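Long-range contacts in carbamate kinase (Mycoplasma penetrans, PDB 4AXS), which probably catalyses reversible phosphoryl transfer between carbamoyl phosphate and ADP, yielding ATP and carbamate: residues A[186-190]-A[234-239]; A[211-215]-A[228-232]. All coordinates share one frame; numbering follows the deposited sequence.

Interaction 1 (A[186-190]-A[234-239]); sequences IPVDF and FALAKI
Phe190 turns one ring face to the side chain of Ile239, whose CG1 stands 3.9 Å from the ring centroid, a CH-pi contact over the face, offset toward the rim on the CE2 side. The two side chains meet at about a right angle. Lys238 approaches the same ring in its plane, at the edge, with CB 3.6 Å from Phe190 CZ. With CG beside the backbone N (chi1 -41°), the Phe190 ring reaches this corner of the helix, where CZ also lies 3.7 Å from Ala235 O. Strand 187-190 is an outermost strand, within this chain, of a mixed sheet in the amino acid kinase fold, and helix 232-242 packs against it; the axes of 187-190 and 234-239 come within 8.4 Å and make an angle of 58°. A classic beta bulge interrupts the strand, Val188 and Asp189 both facing Ile136 of the neighbouring strand. The aliphatic part of Lys238 bends at chi2 and climbs past the carbonyl of Pro187, then its NZ donates to Val188 O at 3.2 Å. That bond is far from straight at the acceptor: the C=O...N angle is 111° and the donor is tilted out of the carbonyl plane. At the start of the contact the Pro187 ring sets CG against Phe234 CB at 4.0 Å, crossing it at a slant. Ile186 adds CD1 at 4.0 Å from Phe234 CE2, an apolar touch at the exposed end of the contact, while Asp141 accepts a hydrogen bond from the Ile186 backbone N.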
ATOM      1  N   ILE A 186      13.291  -0.907  17.598  1.00 53.05           N
ATOM      2  CA  ILE A 186      13.698  -2.208  17.096  1.00 47.99           C
ATOM      3  C   ILE A 186      12.482  -3.061  16.694  1.00 49.66           C
ATOM      4  O   ILE A 186      11.551  -3.250  17.485  1.00 48.12           O
ATOM      5  CB  ILE A 186      14.515  -2.952  18.158  1.00 46.84           C
ATOM      6  CG1 ILE A 186      15.831  -2.217  18.406  1.00 52.16           C
ATOM      7  CG2 ILE A 186      14.760  -4.395  17.742  1.00 48.46           C
ATOM      8  CD1 ILE A 186      16.744  -2.175  17.202  1.00 48.85           C
ATOM      9  N   PRO A 187      12.506  -3.587  15.465  1.00 40.77           N
ATOM     10  CA  PRO A 187      11.436  -4.355  14.834  1.00 44.84           C
ATOM     11  C   PRO A 187      11.322  -5.799  15.323  1.00 52.74           C
ATOM     12  O   PRO A 187      12.187  -6.608  14.999  1.00 53.86           O
ATOM     13  CB  PRO A 187      11.841  -4.359  13.356  1.00 40.66           C
ATOM     14  CG  PRO A 187      12.893  -3.317  13.228  1.00 42.51           C
ATOM     15  CD  PRO A 187      13.599  -3.319  14.523  1.00 43.80           C
ATOM     16  N   VAL A 188      10.246  -6.127  16.041  1.00 52.57           N
ATOM     17  CA  VAL A 188      10.038  -7.479  16.560  1.00 50.47           C
ATOM     18  C   VAL A 188       9.190  -8.388  15.654  1.00 50.21           C
ATOM     19  O   VAL A 188       9.435  -9.593  15.573  1.00 54.06           O
ATOM     20  CB  VAL A 188       9.491  -7.446  17.988  1.00 49.35           C
ATOM     21  CG1 VAL A 188      10.312  -6.465  18.811  1.00 50.93           C
ATOM     22  CG2 VAL A 188       8.049  -7.030  17.987  1.00 49.53           C
ATOM     23  N   ASP A 189       8.191  -7.819  14.986  1.00 48.95           N
ATOM     24  CA  ASP A 189       7.574  -8.500  13.842  1.00 52.23           C
ATOM     25  C   ASP A 189       6.593  -7.648  13.045  1.00 47.57           C
ATOM     26  O   ASP A 189       6.691  -6.429  13.030  1.00 43.15           O
ATOM     27  CB  ASP A 189       6.950  -9.860  14.199  1.00 52.97           C
ATOM     28  CG  ASP A 189       5.760  -9.736  15.100  1.00 54.78           C
ATOM     29  OD1 ASP A 189       5.858  -8.969  16.078  1.00 56.26           O
ATOM     30  OD2 ASP A 189       4.738 -10.415  14.837  1.00 51.13           O
ATOM     31  N   PHE A 190       5.668  -8.307  12.358  1.00 46.79           N
ATOM     32  CA  PHE A 190       4.912  -7.632  11.315  1.00 48.67           C
ATOM     33  C   PHE A 190       3.528  -8.216  11.155  1.00 47.49           C
ATOM     34  O   PHE A 190       3.343  -9.419  11.269  1.00 47.86           O
ATOM     35  CB  PHE A 190       5.689  -7.701   9.993  1.00 49.12           C
ATOM     36  CG  PHE A 190       7.173  -7.469  10.151  1.00 41.07           C
ATOM     37  CD1 PHE A 190       7.681  -6.177  10.239  1.00 44.47           C
ATOM     38  CD2 PHE A 190       8.061  -8.542  10.231  1.00 47.22           C
ATOM     39  CE1 PHE A 190       9.051  -5.953  10.386  1.00 46.25           C
ATOM     40  CE2 PHE A 190       9.450  -8.322  10.384  1.00 45.18           C
ATOM     41  CZ  PHE A 190       9.932  -7.029  10.466  1.00 37.76           C
ATOM     42  N   PHE A 234      17.374  -2.936   9.380  1.00 33.83           N
ATOM     43  CA  PHE A 234      16.866  -3.743  10.489  1.00 33.67           C
ATOM     44  C   PHE A 234      15.563  -4.443  10.096  1.00 39.21           C
ATOM     45  O   PHE A 234      15.389  -5.646  10.312  1.00 39.45           O
ATOM     46  CB  PHE A 234      16.531  -2.860  11.697  1.00 34.56           C
ATOM     47  CG  PHE A 234      17.724  -2.269  12.402  1.00 42.98           C
ATOM     48  CD1 PHE A 234      19.002  -2.763  12.209  1.00 39.89           C
ATOM     49  CD2 PHE A 234      17.552  -1.224  13.302  1.00 49.88           C
ATOM     50  CE1 PHE A 234      20.063  -2.222  12.880  1.00 37.44           C
ATOM     51  CE2 PHE A 234      18.638  -0.679  13.976  1.00 46.18           C
ATOM     52  CZ  PHE A 234      19.888  -1.180  13.756  1.00 33.38           C
ATOM     53  N   ALA A 235      14.631  -3.674   9.540  1.00 33.16           N
ATOM     54  CA  ALA A 235      13.317  -4.210   9.238  1.00 37.31           C
ATOM     55  C   ALA A 235      13.487  -5.370   8.296  1.00 34.08           C
ATOM     56  O   ALA A 235      13.019  -6.463   8.555  1.00 38.97           O
ATOM     57  CB  ALA A 235      12.393  -3.129   8.622  1.00 35.01           C
ATOM     58  N   LEU A 236      14.184  -5.129   7.201  1.00 34.28           N
ATOM     59  CA  LEU A 236      14.303  -6.138   6.161  1.00 37.90           C
ATOM     60  C   LEU A 236      15.147  -7.327   6.597  1.00 41.40           C
ATOM     61  O   LEU A 236      15.031  -8.425   6.037  1.00 39.65           O
ATOM     62  CB  LEU A 236      14.831  -5.514   4.873  1.00 34.18           C
ATOM     63  CG  LEU A 236      13.650  -5.054   4.022  1.00 37.21           C
ATOM     64  CD1 LEU A 236      13.983  -3.797   3.235  1.00 41.17           C
ATOM     65  CD2 LEU A 236      13.200  -6.183   3.101  1.00 38.90           C
ATOM     66  N   ALA A 237      15.990  -7.106   7.602  1.00 39.79           N
ATOM     67  CA  ALA A 237      16.781  -8.187   8.164  1.00 43.70           C
ATOM     68  C   ALA A 237      15.901  -9.088   9.050  1.00 42.38           C
ATOM     69  O   ALA A 237      16.041 -10.305   9.034  1.00 44.24           O
ATOM     70  CB  ALA A 237      17.974  -7.634   8.929  1.00 39.84           C
ATOM     71  N   LYS A 238      14.974  -8.488   9.791  1.00 41.43           N
ATOM     72  CA  LYS A 238      13.998  -9.264  10.570  1.00 47.94           C
ATOM     73  C   LYS A 238      13.118 -10.111   9.664  1.00 46.08           C
ATOM     74  O   LYS A 238      12.830 -11.272   9.960  1.00 47.31           O
ATOM     75  CB  LYS A 238      13.118  -8.350  11.424  1.00 42.92           C
ATOM     76  CG  LYS A 238      13.498  -8.321  12.905  1.00 52.13           C
ATOM     77  CD  LYS A 238      12.976  -9.535  13.687  1.00 53.89           C
ATOM     78  CE  LYS A 238      13.484  -9.505  15.138  1.00 59.47           C
ATOM     79  NZ  LYS A 238      12.550 -10.150  16.113  1.00 56.60           N
ATOM     80  N   ILE A 239      12.691  -9.504   8.562  1.00 47.18           N
ATOM     81  CA  ILE A 239      11.938 -10.177   7.521  1.00 42.85           C
ATOM     82  C   ILE A 239      12.760 -11.267   6.843  1.00 46.44           C
ATOM     83  O   ILE A 239      12.270 -12.376   6.630  1.00 46.77           O
ATOM     84  CB  ILE A 239      11.474  -9.152   6.464  1.00 47.51           C
ATOM     85  CG1 ILE A 239      10.321  -8.314   7.024  1.00 46.30           C
ATOM     86  CG2 ILE A 239      11.085  -9.841   5.150  1.00 41.68           C
ATOM     87  CD1 ILE A 239       9.809  -7.272   6.074  1.00 40.22           C
TER

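Interaction 2 (A[211-215]-A[228-232]); sequences GGGIP and GVIDK. With SO4 (sulfate ion), chain B.
Backbone meets backbone at Gly212, whose CA lies 4.0 Å from Lys232 CA; Gly212 carries no side chain where Ile230 O comes up against its CA, and its backbone angles suit glycine. Gly211, Gly212 and Gly213, all with positive phi, form the glycine-rich loop that leads into strand 214-218 of the amino acid kinase fold, and the facing segment 228-232 leads into helix 232-242. Ile230 turns its side chain toward the glycine loop and Pro215. Its CG2 rests 3.5 Å from Gly212 O, an oxygen that accepts a hydrogen bond from Thr135 OG1, while CG1, anti to the carbonyl carbon (chi1 -70°), carries CD1 to 3.7 Å from Pro215 CA. Pro215 also turns its ring to the other segment, CG sitting 3.1 Å from Gly228 O. Asp231 holds the N-cap of the helix, its OD1 accepting from Phe234 N. Beyond it Lys232, with its CB 4.0 Å from Gly212 N, leads its chain away through bends at chi2 and chi4. The sulfate it meets, probably from the crystallisation liquor, is also bound by Gly33 N; Lys232 NZ donates to its O4 at 3.2 Å.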
ATOM      1  N   GLY A 211       9.899   1.435   3.593  1.00 35.01           N
ATOM      2  CA  GLY A 211      10.343   2.428   4.554  1.00 33.58           C
ATOM      3  C   GLY A 211      10.506   1.850   5.944  1.00 33.47           C
ATOM      4  O   GLY A 211      10.538   2.582   6.931  1.00 32.04           O
ATOM      5  N   GLY A 212      10.596   0.527   6.020  1.00 31.32           N
ATOM      6  CA  GLY A 212      10.745  -0.149   7.296  1.00 35.20           C
ATOM      7  C   GLY A 212       9.433  -0.475   7.995  1.00 36.94           C
ATOM      8  O   GLY A 212       9.420  -0.989   9.116  1.00 35.68           O
ATOM      9  N   GLY A 213       8.320  -0.170   7.336  1.00 35.38           N
ATOM     10  CA  GLY A 213       7.017  -0.422   7.917  1.00 35.39           C
ATOM     11  C   GLY A 213       6.646   0.686   8.880  1.00 38.70           C
ATOM     12  O   GLY A 213       7.513   1.421   9.351  1.00 41.16           O
ATOM     13  N   ILE A 214       5.354   0.813   9.162  1.00 34.98           N
ATOM     14  CA  ILE A 214       4.864   1.828  10.070  1.00 36.95           C
ATOM     15  C   ILE A 214       5.005   1.329  11.499  1.00 37.52           C
ATOM     16  O   ILE A 214       4.467   0.281  11.853  1.00 35.21           O
ATOM     17  CB  ILE A 214       3.362   2.137   9.785  1.00 44.15           C
ATOM     18  CG1 ILE A 214       3.179   2.726   8.386  1.00 34.75           C
ATOM     19  CG2 ILE A 214       2.758   3.053  10.860  1.00 40.08           C
ATOM     20  CD1 ILE A 214       1.745   2.699   7.940  1.00 35.79           C
ATOM     21  N   PRO A 215       5.732   2.085  12.328  1.00 39.56           N
ATOM     22  CA  PRO A 215       5.901   1.769  13.754  1.00 42.05           C
ATOM     23  C   PRO A 215       4.548   1.473  14.414  1.00 48.76           C
ATOM     24  O   PRO A 215       3.677   2.350  14.456  1.00 40.55           O
ATOM     25  CB  PRO A 215       6.471   3.064  14.338  1.00 43.17           C
ATOM     26  CG  PRO A 215       7.059   3.797  13.183  1.00 41.85           C
ATOM     27  CD  PRO A 215       6.328   3.378  11.953  1.00 37.56           C
ATOM     28  N   GLY A 228       7.305   8.017  14.280  1.00 58.61           N
ATOM     29  CA  GLY A 228       8.678   7.589  14.369  1.00 56.45           C
ATOM     30  C   GLY A 228       9.001   6.746  13.158  1.00 57.62           C
ATOM     31  O   GLY A 228       8.152   6.535  12.284  1.00 57.14           O
ATOM     32  N   VAL A 229      10.236   6.266  13.106  1.00 58.60           N
ATOM     33  CA  VAL A 229      10.682   5.464  11.984  1.00 55.53           C
ATOM     34  C   VAL A 229      11.311   4.157  12.444  1.00 56.71           C
ATOM     35  O   VAL A 229      11.586   3.942  13.624  1.00 54.87           O
ATOM     36  CB  VAL A 229      11.722   6.209  11.138  1.00 56.37           C
ATOM     37  CG1 VAL A 229      11.171   7.536  10.663  1.00 58.70           C
ATOM     38  CG2 VAL A 229      13.000   6.398  11.933  1.00 57.85           C
ATOM     39  N   ILE A 230      11.536   3.284  11.480  1.00 49.46           N
ATOM     40  CA  ILE A 230      12.182   2.028  11.727  1.00 41.83           C
ATOM     41  C   ILE A 230      13.182   1.929  10.620  1.00 41.51           C
ATOM     42  O   ILE A 230      12.849   2.182   9.463  1.00 41.21           O
ATOM     43  CB  ILE A 230      11.179   0.889  11.644  1.00 41.72           C
ATOM     44  CG1 ILE A 230      10.230   0.981  12.844  1.00 42.54           C
ATOM     45  CG2 ILE A 230      11.897  -0.445  11.572  1.00 35.96           C
ATOM     46  CD1 ILE A 230       9.014   0.154  12.721  1.00 38.67           C
ATOM     47  N   ASP A 231      14.423   1.622  10.984  1.00 40.44           N
ATOM     48  CA  ASP A 231      15.499   1.501  10.028  1.00 30.15           C
ATOM     49  C   ASP A 231      15.175   0.342   9.080  1.00 34.89           C
ATOM     50  O   ASP A 231      14.994  -0.800   9.516  1.00 32.95           O
ATOM     51  CB  ASP A 231      16.807   1.263  10.773  1.00 37.05           C
ATOM     52  CG  ASP A 231      17.985   1.078   9.843  1.00 39.31           C
ATOM     53  OD1 ASP A 231      18.082   0.000   9.216  1.00 36.85           O
ATOM     54  OD2 ASP A 231      18.793   2.026   9.726  1.00 38.89           O
ATOM     55  N   LYS A 232      15.081   0.649   7.789  1.00 30.56           N
ATOM     56  CA  LYS A 232      14.686  -0.332   6.793  1.00 30.58           C
ATOM     57  C   LYS A 232      15.633  -1.535   6.735  1.00 34.75           C
ATOM     58  O   LYS A 232      15.200  -2.656   6.453  1.00 32.71           O
ATOM     59  CB  LYS A 232      14.527   0.324   5.412  1.00 32.65           C
ATOM     60  CG  LYS A 232      15.825   0.835   4.764  1.00 34.99           C
ATOM     61  CD  LYS A 232      16.450  -0.220   3.868  1.00 33.29           C
ATOM     62  CE  LYS A 232      17.336   0.408   2.809  1.00 40.50           C
ATOM     63  NZ  LYS A 232      18.571   1.023   3.382  1.00 48.17           N
TER
HETATM   64  S   SO4 B1311      16.775   5.082   3.790  1.00 58.37           S
HETATM   65  O1  SO4 B1311      15.800   5.519   4.791  1.00 36.82           O
HETATM   66  O2  SO4 B1311      16.018   4.742   2.588  1.00 46.61           O
HETATM   67  O3  SO4 B1311      17.744   6.134   3.453  1.00 58.34           O
HETATM   68  O4  SO4 B1311      17.562   3.943   4.288  1.00 56.57           O

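Helix 232-242 and the loop before it join the two contacts: interaction 1 uses one side of the helix, interaction 2 its N-terminal approach, and both reach the four-stranded sheet through strands 187-190 and 214-218. Interaction 2 is nested inside the chain loop that interaction 1 closes, and their centres lie about 9 Å apart. They meet where Ile230 CG2 packs 3.5 Å from Pro187 CG and where Ala235 CB touches Gly212 CA at 3.7 Å. Interaction 2 is largely buried and depends on close backbone and aliphatic packing, whereas interaction 1 grades from an aromatic core to an exposed lysine that hydrogen-bonds the Val188 carbonyl.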